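Local coordinates for protein metal transporter CNNM3 (Homo sapiens, PDB 6DFD) that probably takes part in magnesium efflux across the membrane, its cyclic nucleotide-binding homology domain mediating dimerization, at residues 116-121 with 185-190. The protein carries 6 engineered substitutions. Residues are numbered along the deposited sequence; the frame is centred on the assembly and turned at random.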
loop_
_atom_site.group_PDB
_atom_site.type_symbol
_atom_site.label_atom_id
_atom_site.label_comp_id
_atom_site.label_asym_id
_atom_site.label_seq_id
_atom_site.Cartn_x
_atom_site.Cartn_y
_atom_site.Cartn_z
ATOM N N GLN A 116 5.639 13.885 3.752
ATOM C CA GLN A 116 5.127 13.854 5.111
ATOM C C GLN A 116 3.627 13.620 5.042
ATOM O O GLN A 116 2.947 14.208 4.201
ATOM C CB GLN A 116 5.430 15.172 5.841
ATOM C CG GLN A 116 5.010 15.190 7.298
ATOM C CD GLN A 116 5.268 16.532 7.961
ATOM O OE1 GLN A 116 6.154 17.282 7.554
ATOM N NE2 GLN A 116 4.486 16.840 8.989
ATOM N N GLY A 117 3.118 12.747 5.897
ATOM C CA GLY A 117 1.687 12.548 6.017
ATOM C C GLY A 117 1.296 11.102 5.787
ATOM O O GLY A 117 2.134 10.221 5.597
ATOM N N ARG A 118 -0.022 10.880 5.790
ATOM C CA ARG A 118 -0.593 9.540 5.803
ATOM C C ARG A 118 -1.700 9.432 4.772
ATOM O O ARG A 118 -2.526 10.342 4.635
ATOM C CB ARG A 118 -1.156 9.198 7.189
ATOM C CG ARG A 118 -0.239 9.543 8.334
ATOM C CD ARG A 118 0.960 8.605 8.372
ATOM N NE ARG A 118 0.560 7.257 8.751
ATOM C CZ ARG A 118 1.404 6.264 9.007
ATOM N NH1 ARG A 118 2.715 6.458 8.913
ATOM N NH2 ARG A 118 0.934 5.075 9.358
ATOM N N VAL A 119 -1.730 8.304 4.066
ATOM C CA VAL A 119 -2.747 8.048 3.056
ATOM C C VAL A 119 -3.300 6.643 3.243
ATOM O O VAL A 119 -2.639 5.753 3.785
ATOM C CB VAL A 119 -2.201 8.211 1.616
ATOM C CG1 VAL A 119 -1.807 9.650 1.353
ATOM C CG2 VAL A 119 -1.036 7.270 1.375
ATOM N N GLU A 120 -4.530 6.454 2.792
ATOM C CA GLU A 120 -5.124 5.137 2.664
ATOM C C GLU A 120 -5.117 4.761 1.196
ATOM O O GLU A 120 -5.500 5.565 0.334
ATOM C CB GLU A 120 -6.556 5.103 3.205
ATOM C CG GLU A 120 -7.242 3.742 3.035
ATOM C CD GLU A 120 -8.644 3.715 3.628
ATOM O OE1 GLU A 120 -8.772 3.421 4.833
ATOM O OE2 GLU A 120 -9.608 4.001 2.886
ATOM N N VAL A 121 -4.680 3.542 0.923
ATOM C CA VAL A 121 -4.603 2.997 -0.419
ATOM C C VAL A 121 -5.564 1.826 -0.484
ATOM O O VAL A 121 -5.540 0.954 0.393
ATOM C CB VAL A 121 -3.176 2.531 -0.760
ATOM C CG1 VAL A 121 -3.094 2.101 -2.208
ATOM C CG2 VAL A 121 -2.163 3.620 -0.460
ATOM N N ALA A 185 -5.795 11.106 1.194
ATOM C CA ALA A 185 -5.147 11.684 2.362
ATOM C C ALA A 185 -5.923 11.357 3.628
ATOM O O ALA A 185 -7.157 11.429 3.652
ATOM C CB ALA A 185 -5.048 13.197 2.216
ATOM N N LEU A 186 -5.180 11.016 4.682
ATOM C CA LEU A 186 -5.706 10.889 6.031
ATOM C C LEU A 186 -5.208 11.996 6.948
ATOM O O LEU A 186 -5.585 12.029 8.125
ATOM C CB LEU A 186 -5.321 9.525 6.618
ATOM C CG LEU A 186 -5.733 8.295 5.821
ATOM C CD1 LEU A 186 -5.197 7.047 6.532
ATOM C CD2 LEU A 186 -7.249 8.223 5.652
ATOM N N SER A 187 -4.392 12.908 6.433
ATOM C CA SER A 187 -3.763 13.976 7.197
ATOM C C SER A 187 -3.309 15.021 6.195
ATOM O O SER A 187 -3.336 14.784 4.986
ATOM C CB SER A 187 -2.569 13.465 8.006
ATOM O OG SER A 187 -1.482 13.131 7.136
ATOM N N ASP A 188 -2.870 16.177 6.694
ATOM C CA ASP A 188 -2.150 17.090 5.816
ATOM C C ASP A 188 -1.012 16.329 5.159
ATOM O O ASP A 188 -0.340 15.524 5.807
ATOM C CB ASP A 188 -1.569 18.274 6.580
ATOM C CG ASP A 188 -2.625 19.223 7.108
ATOM O OD1 ASP A 188 -3.780 19.208 6.627
ATOM O OD2 ASP A 188 -2.259 20.003 8.003
ATOM N N LEU A 189 -0.798 16.575 3.870
ATOM C CA LEU A 189 0.287 15.931 3.142
ATOM C C LEU A 189 1.255 16.973 2.612
ATOM O O LEU A 189 0.837 18.030 2.130
ATOM C CB LEU A 189 -0.211 15.103 1.946
ATOM C CG LEU A 189 -1.279 14.037 2.183
ATOM C CD1 LEU A 189 -1.586 13.330 0.873
ATOM C CD2 LEU A 189 -0.834 13.044 3.244
ATOM N N GLN A 190 2.548 16.651 2.676
ATOM C CA GLN A 190 3.565 17.353 1.907
ATOM C C GLN A 190 4.117 16.370 0.887
ATOM O O GLN A 190 4.558 15.274 1.259
ATOM C CB GLN A 190 4.682 17.900 2.799
ATOM C CG GLN A 190 5.606 18.885 2.089
ATOM C CD GLN A 190 4.900 20.172 1.683
ATOM O OE1 GLN A 190 4.064 20.697 2.419
ATOM N NE2 GLN A 190 5.232 20.680 0.501
#
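Leu-186 N donates to Arg-118 O across 2.7 Å, a nearly straight bond (167° at the hydrogen). One residue further, Ser-187 puts its hydroxyl between the two segments: OG accepts a bond from Arg-118 N at 3.0 Å and donates to its neighbour's carbonyl, Asp-188 O. With chi1 at 70°, OG sits between its own backbone N and carbonyl carbon, where it reaches both partners. Serine suits the place, being short and able to accept and donate at once; an alanine here would probably leave the Arg-118 amide without its acceptor and Asp-188 O without this donor. Beyond it, Gln-116 and Gln-190 form an antiparallel hydrogen-bonded pair, with Gln-190 N to Gln-116 O at 2.9 Å and Gln-116 N to Gln-190 O at 3.1 Å.

Val-119 with Ala-185 is a non-hydrogen-bonded pair, and between the two pairs the register shifts by two residues. Here both segments pass from one four-stranded antiparallel sheet to the other in the beta-barrel of the cyclic nucleotide-binding homology domain, a cupin relative. Gly-117 lies at this passage, its CA 3.4 Å from Ser-187 OG; a CB there would run into Leu-189 CD2 and Asp-188 O and, at phi 123°, press on the carbonyl O of Gln-116.

On the buried side, Val-119 CG1 meets Leu-189 CD1 at 3.7 Å, the two side chains crossing at about a right angle; Val-87 lies against Leu-189 and Tyr-138 against Val-119. Valine and leucine suit this buried place, bringing no side-chain polar atom to satisfy. Nearer the surface, Leu-186 lies over the Val-119 to Glu-120 peptide, CG 3.7 Å from Glu-120 N. The bent Arg-118 chain leads away to a salt bridge with Glu-131 on strand 128-132.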